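Local coordinates for putative nisin-resistance protein (Streptococcus agalactiae 515, PDB 4Y68) that probably cleaves the lantibiotic nisin as a membrane-associated peptidase of family S41, so making its host cell resistant, at residues 28-33 and 70-75; 89-94 and 269-274. One frame throughout, in Å; residues are numbered along the deposited sequence.

How the interactions relate
Interactions 1 and 2 mark the beginning and the aftermath of helix 72-87. Interaction 1 (28-33 with 70-75) brings the starts of helices 32-46 and 72-87 together in the N-terminal helical part, near the surface. Interaction 2 (89-94 with 269-274) follows the other end of helix 72-87, where the chain turns past His90 and adds strand 92-94 to the long strand 267-276. The centres lie 21 Å apart and the nearest atoms about 7 Å, without touching. Interaction 2 includes the histidine hydrogen-bonded to Ser228, probably the reactive pair of the peptidase; a MES molecule, probably from the crystallisation liquor, lies about 3 Å from the Tyr72 side chain at interaction 1.

Interaction 1. Residues 28-33 and 70-75; sequences LPPSSE and KSYQES
Tyr72 and Ser75, both in the first turn of helix 72-87, donate hydroxyl hydrogen bonds to the backbone carbonyls of Pro30, in the loop leading into helix 32-46, and of Ser32, its first residue. Tyr72 OH lies 2.5 Å from Pro30 O, tilted only 19° from that carbonyl's plane. Ser75 OG is likewise 2.5 Å from Ser32 O, but it comes from well above the carbonyl plane, 54° out of it. Ser75 OG is hydrogen-bonded to Ser69 OG as well, which ties it to the chain just ahead of its helix.

Van der Waals packing surrounds these bonds. Pro30 O and Ser32 CA sit at the edge of the Tyr72 ring, in its plane, so the backbone of 30-32 runs along the rim of the ring. At its end, the Pro30 ring crosses the tyrosine at about a right angle, with Pro30 CG 3.5 Å from Tyr72 OH, and Pro29 CB touches the same oxygen. With Ser32 OG set beside its own backbone N (chi1 -60°), the hydroxyl presses against the opposite backbone, 3.0 Å from Ser71 CA, and makes no hydrogen bond to Ser71 N. Tyr35 stacks with Tyr72.

Capping bonds finish both helix starts. Ser31 OG bonds Arg34 N in one; in the other, Ser71 OG accepts from Glu74 N at 3.1 Å. Glu74 reaches back in turn, its OE1 receiving Lys70 N at 2.7 Å.

The chemistry is therefore one of side-chain hydroxyls from one helix start bonding to main-chain oxygens at and just before the other; the bonds are polar, with the prolines and the tyrosine ring packed round them. Such bonds fix the position of the chain leading into helix 32-46 against helix 72-87, and they do so on a partly exposed surface.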
loop_
_atom_site.group_PDB
_atom_site.type_symbol
_atom_site.label_atom_id
_atom_site.label_comp_id
_atom_site.label_asym_id
_atom_site.label_seq_id
_atom_site.Cartn_x
_atom_site.Cartn_y
_atom_site.Cartn_z
ATOM N N LEU A 28 0.955 11.711 32.035
ATOM C CA LEU A 28 2.203 11.235 32.581
ATOM C C LEU A 28 2.810 10.362 31.496
ATOM O O LEU A 28 2.623 9.146 31.477
ATOM C CB LEU A 28 1.992 10.483 33.897
ATOM C CG LEU A 28 3.280 9.967 34.545
ATOM C CD1 LEU A 28 4.349 11.056 34.520
ATOM C CD2 LEU A 28 3.056 9.481 35.977
ATOM N N PRO A 29 3.487 11.005 30.541
ATOM C CA PRO A 29 4.062 10.318 29.385
ATOM C C PRO A 29 5.021 9.210 29.810
ATOM O O PRO A 29 5.605 9.276 30.882
ATOM C CB PRO A 29 4.793 11.436 28.637
ATOM C CG PRO A 29 4.081 12.691 29.048
ATOM C CD PRO A 29 3.664 12.465 30.474
ATOM N N PRO A 30 5.157 8.184 28.977
ATOM C CA PRO A 30 6.106 7.112 29.291
ATOM C C PRO A 30 7.537 7.640 29.281
ATOM O O PRO A 30 7.835 8.632 28.610
ATOM C CB PRO A 30 5.880 6.093 28.165
ATOM C CG PRO A 30 5.278 6.918 26.998
ATOM C CD PRO A 30 4.448 7.973 27.697
ATOM N N SER A 31 8.400 6.996 30.059
ATOM C CA SER A 31 9.824 7.242 29.965
ATOM C C SER A 31 10.329 6.820 28.582
ATOM O O SER A 31 9.672 6.060 27.859
ATOM C CB SER A 31 10.559 6.471 31.056
ATOM O OG SER A 31 10.496 5.085 30.753
ATOM N N SER A 32 11.505 7.299 28.216
ATOM C CA SER A 32 12.116 6.849 26.981
ATOM C C SER A 32 12.305 5.332 26.933
ATOM O O SER A 32 12.127 4.726 25.875
ATOM C CB SER A 32 13.440 7.556 26.783
ATOM O OG SER A 32 13.201 8.946 26.729
ATOM N N GLU A 33 12.635 4.711 28.063
ATOM C CA GLU A 33 12.705 3.250 28.100
ATOM C C GLU A 33 11.356 2.584 27.827
ATOM O O GLU A 33 11.273 1.697 26.978
ATOM C CB GLU A 33 13.234 2.749 29.437
ATOM C CG GLU A 33 13.302 1.221 29.509
ATOM C CD GLU A 33 13.899 0.696 30.815
ATOM O OE1 GLU A 33 14.191 1.519 31.705
ATOM O OE2 GLU A 33 14.063 -0.543 30.957
ATOM N N LYS A 70 17.734 8.276 26.680
ATOM C CA LYS A 70 17.416 9.601 27.219
ATOM C C LYS A 70 16.347 10.367 26.419
ATOM O O LYS A 70 15.956 11.476 26.799
ATOM C CB LYS A 70 18.683 10.458 27.283
ATOM C CG LYS A 70 19.766 9.909 28.183
ATOM C CD LYS A 70 19.380 10.060 29.643
ATOM C CE LYS A 70 20.580 9.838 30.554
ATOM N NZ LYS A 70 21.045 8.418 30.567
ATOM N N SER A 71 15.893 9.809 25.298
ATOM C CA SER A 71 14.777 10.424 24.587
ATOM C C SER A 71 14.052 9.394 23.744
ATOM O O SER A 71 14.555 8.276 23.546
ATOM C CB SER A 71 15.265 11.578 23.718
ATOM O OG SER A 71 15.856 11.086 22.539
ATOM N N TYR A 72 12.867 9.766 23.265
ATOM C CA TYR A 72 12.074 8.928 22.369
ATOM C C TYR A 72 12.800 8.694 21.063
ATOM O O TYR A 72 12.828 7.572 20.558
ATOM C CB TYR A 72 10.704 9.555 22.073
ATOM C CG TYR A 72 9.760 9.620 23.253
ATOM C CD1 TYR A 72 10.007 8.901 24.406
ATOM C CD2 TYR A 72 8.607 10.405 23.203
ATOM C CE1 TYR A 72 9.139 8.955 25.480
ATOM C CE2 TYR A 72 7.736 10.468 24.272
ATOM C CZ TYR A 72 8.008 9.742 25.409
ATOM O OH TYR A 72 7.150 9.797 26.473
ATOM N N GLN A 73 13.362 9.759 20.510
ATOM C CA GLN A 73 14.159 9.670 19.284
ATOM C C GLN A 73 15.276 8.633 19.437
ATOM O O GLN A 73 15.528 7.844 18.532
ATOM C CB GLN A 73 14.758 11.041 18.932
ATOM C CG GLN A 73 15.653 11.069 17.693
ATOM C CD GLN A 73 14.982 10.448 16.466
ATOM O OE1 GLN A 73 15.357 9.351 16.035
ATOM N NE2 GLN A 73 13.998 11.150 15.883
ATOM N N GLU A 74 15.932 8.641 20.596
ATOM C CA GLU A 74 17.010 7.705 20.883
ATOM C C GLU A 74 16.444 6.300 20.973
ATOM O O GLU A 74 17.007 5.352 20.424
ATOM C CB GLU A 74 17.743 8.087 22.189
ATOM C CG GLU A 74 19.083 7.379 22.357
ATOM C CD GLU A 74 19.700 7.469 23.774
ATOM O OE1 GLU A 74 19.417 8.410 24.545
ATOM O OE2 GLU A 74 20.505 6.574 24.105
ATOM N N SER A 75 15.312 6.166 21.658
ATOM C CA SER A 75 14.647 4.874 21.734
ATOM C C SER A 75 14.283 4.307 20.369
ATOM O O SER A 75 14.423 3.101 20.161
ATOM C CB SER A 75 13.393 4.969 22.588
ATOM O OG SER A 75 13.723 5.053 23.947
#

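Interaction 2. Residues 89-94 and 269-274; sequences KHSQIL and ALTTGI
Gln92 and Ala269 form the antiparallel, hydrogen-bonded pair by which the short strand 92-94 joins strand 267-276 of the antiparallel sheet, linking the N-terminal helical part to the peptidase part. Gln92 N donates to Ala269 O at 3.0 Å, and the return bond runs from Ala269 N to Gln92 O at 2.9 Å. Ala269 CB and the Gln92 side chain lie on the same face of the sheet, only loosely in touch, with Gln92 CG 4.5 Å from Ala269 CB, while Ser91 CA approaches Ala269 O at 3.2 Å in a CA-H...O contact.

Before the strand, side chains take over from the backbone. Ser91 OG lies beside its own backbone N and anti to its carbonyl carbon (chi1 -66°), which turns it toward strand 267-276, where it donates to Thr271 OG1 at 2.9 Å. Leu270 CD1 rests 4.0 Å from the same serine oxygen. The threonine hydroxyl is in a matching setting, OG1 beside the backbone N of Thr271 (chi1 -57°), and so comes forward to meet the serine.

His90 stands at the turn into the strand. Its CB packs against Thr271 OG1, and its ring is held at both nitrogens, ND1 by Thr255 OG1 and NE2 by Ser228 OG. The latter pairing is consistent with the serine-histidine pair of a serine peptidase, and it would place the Ser91-Thr271 bond in the shell behind it. Asn257 bonds both His90 O and Thr271 OG1, further fixing the turn. A single water completes the arrangement, accepting from His90 N at 3.0 Å and donating to Thr271 OG1 at 2.8 Å.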
loop_
_atom_site.group_PDB
_atom_site.type_symbol
_atom_site.label_atom_id
_atom_site.label_comp_id
_atom_site.label_asym_id
_atom_site.label_seq_id
_atom_site.Cartn_x
_atom_site.Cartn_y
_atom_site.Cartn_z
ATOM N N LYS A 89 11.779 -5.926 5.845
ATOM C CA LYS A 89 12.158 -4.696 5.146
ATOM C C LYS A 89 10.992 -3.740 4.851
ATOM O O LYS A 89 11.214 -2.621 4.421
ATOM C CB LYS A 89 12.865 -5.036 3.834
ATOM C CG LYS A 89 11.961 -5.517 2.735
ATOM C CD LYS A 89 12.776 -5.916 1.502
ATOM C CE LYS A 89 12.064 -5.531 0.207
ATOM N NZ LYS A 89 12.063 -6.610 -0.872
ATOM N N HIS A 90 9.759 -4.183 5.060
ATOM C CA HIS A 90 8.606 -3.330 4.813
ATOM C C HIS A 90 8.208 -2.631 6.121
ATOM O O HIS A 90 7.322 -1.775 6.142
ATOM C CB HIS A 90 7.451 -4.160 4.237
ATOM C CG HIS A 90 6.376 -3.354 3.569
ATOM N ND1 HIS A 90 5.138 -3.881 3.258
ATOM C CD2 HIS A 90 6.358 -2.071 3.129
ATOM C CE1 HIS A 90 4.401 -2.955 2.675
ATOM N NE2 HIS A 90 5.117 -1.844 2.586
ATOM N N SER A 91 8.881 -2.988 7.212
ATOM C CA SER A 91 8.568 -2.391 8.503
ATOM C C SER A 91 9.480 -1.212 8.815
ATOM O O SER A 91 10.621 -1.188 8.374
ATOM C CB SER A 91 8.667 -3.432 9.612
ATOM O OG SER A 91 7.677 -4.444 9.482
ATOM N N GLN A 92 8.982 -0.244 9.589
ATOM C CA GLN A 92 9.826 0.856 10.074
ATOM C C GLN A 92 9.118 1.727 11.100
ATOM O O GLN A 92 7.909 1.611 11.304
ATOM C CB GLN A 92 10.295 1.738 8.909
ATOM C CG GLN A 92 9.171 2.310 8.073
ATOM C CD GLN A 92 9.677 3.014 6.825
ATOM O OE1 GLN A 92 10.790 3.520 6.811
ATOM N NE2 GLN A 92 8.861 3.036 5.767
ATOM N N ILE A 93 9.894 2.588 11.749
ATOM C CA ILE A 93 9.385 3.596 12.662
ATOM C C ILE A 93 9.565 4.967 12.007
ATOM O O ILE A 93 10.675 5.373 11.675
ATOM C CB ILE A 93 10.103 3.573 14.046
ATOM C CG1 ILE A 93 11.631 3.574 13.876
ATOM C CG2 ILE A 93 9.717 2.359 14.848
ATOM C CD1 ILE A 93 12.318 2.183 14.041
ATOM N N LEU A 94 8.467 5.670 11.790
ATOM C CA LEU A 94 8.554 7.024 11.275
ATOM C C LEU A 94 8.290 8.031 12.398
ATOM O O LEU A 94 7.300 7.930 13.115
ATOM C CB LEU A 94 7.570 7.202 10.128
ATOM C CG LEU A 94 7.710 6.083 9.092
ATOM C CD1 LEU A 94 6.559 6.095 8.115
ATOM C CD2 LEU A 94 9.045 6.225 8.367
ATOM N N ALA A 269 5.057 1.383 11.572
ATOM C CA ALA A 269 4.545 0.593 10.465
ATOM C C ALA A 269 5.063 -0.839 10.567
ATOM O O ALA A 269 6.229 -1.093 10.310
ATOM C CB ALA A 269 4.953 1.200 9.138
ATOM N N LEU A 270 4.186 -1.770 10.907
ATOM C CA LEU A 270 4.592 -3.146 11.229
ATOM C C LEU A 270 4.018 -4.184 10.258
ATOM O O LEU A 270 2.809 -4.212 10.020
ATOM C CB LEU A 270 4.159 -3.488 12.664
ATOM C CG LEU A 270 4.549 -4.854 13.225
ATOM C CD1 LEU A 270 6.063 -5.044 13.120
ATOM C CD2 LEU A 270 4.113 -4.971 14.680
ATOM N N THR A 271 4.870 -5.053 9.717
ATOM C CA THR A 271 4.407 -6.042 8.752
ATOM C C THR A 271 3.741 -7.202 9.467
ATOM O O THR A 271 4.317 -7.782 10.391
ATOM C CB THR A 271 5.565 -6.546 7.888
ATOM O OG1 THR A 271 6.174 -5.427 7.232
ATOM C CG2 THR A 271 5.073 -7.538 6.858
ATOM N N THR A 272 2.524 -7.539 9.067
ATOM C CA THR A 272 1.747 -8.515 9.825
ATOM C C THR A 272 1.132 -9.592 8.944
ATOM O O THR A 272 0.601 -10.567 9.439
ATOM C CB THR A 272 0.627 -7.823 10.604
ATOM O OG1 THR A 272 -0.232 -7.153 9.673
ATOM C CG2 THR A 272 1.215 -6.794 11.554
ATOM N N GLY A 273 1.220 -9.412 7.635
ATOM C CA GLY A 273 0.546 -10.305 6.713
ATOM C C GLY A 273 1.318 -10.635 5.442
ATOM O O GLY A 273 1.863 -9.757 4.766
ATOM N N ILE A 274 1.395 -11.927 5.160
ATOM C CA ILE A 274 1.840 -12.440 3.875
ATOM C C ILE A 274 0.652 -12.358 2.955
ATOM O O ILE A 274 -0.483 -12.349 3.434
ATOM C CB ILE A 274 2.348 -13.893 3.991
ATOM C CG1 ILE A 274 3.812 -13.879 4.388
ATOM C CG2 ILE A 274 2.218 -14.633 2.676
ATOM C CD1 ILE A 274 4.010 -13.393 5.734
HETATM O O HOH W 1 8.431 -6.655 6.071
#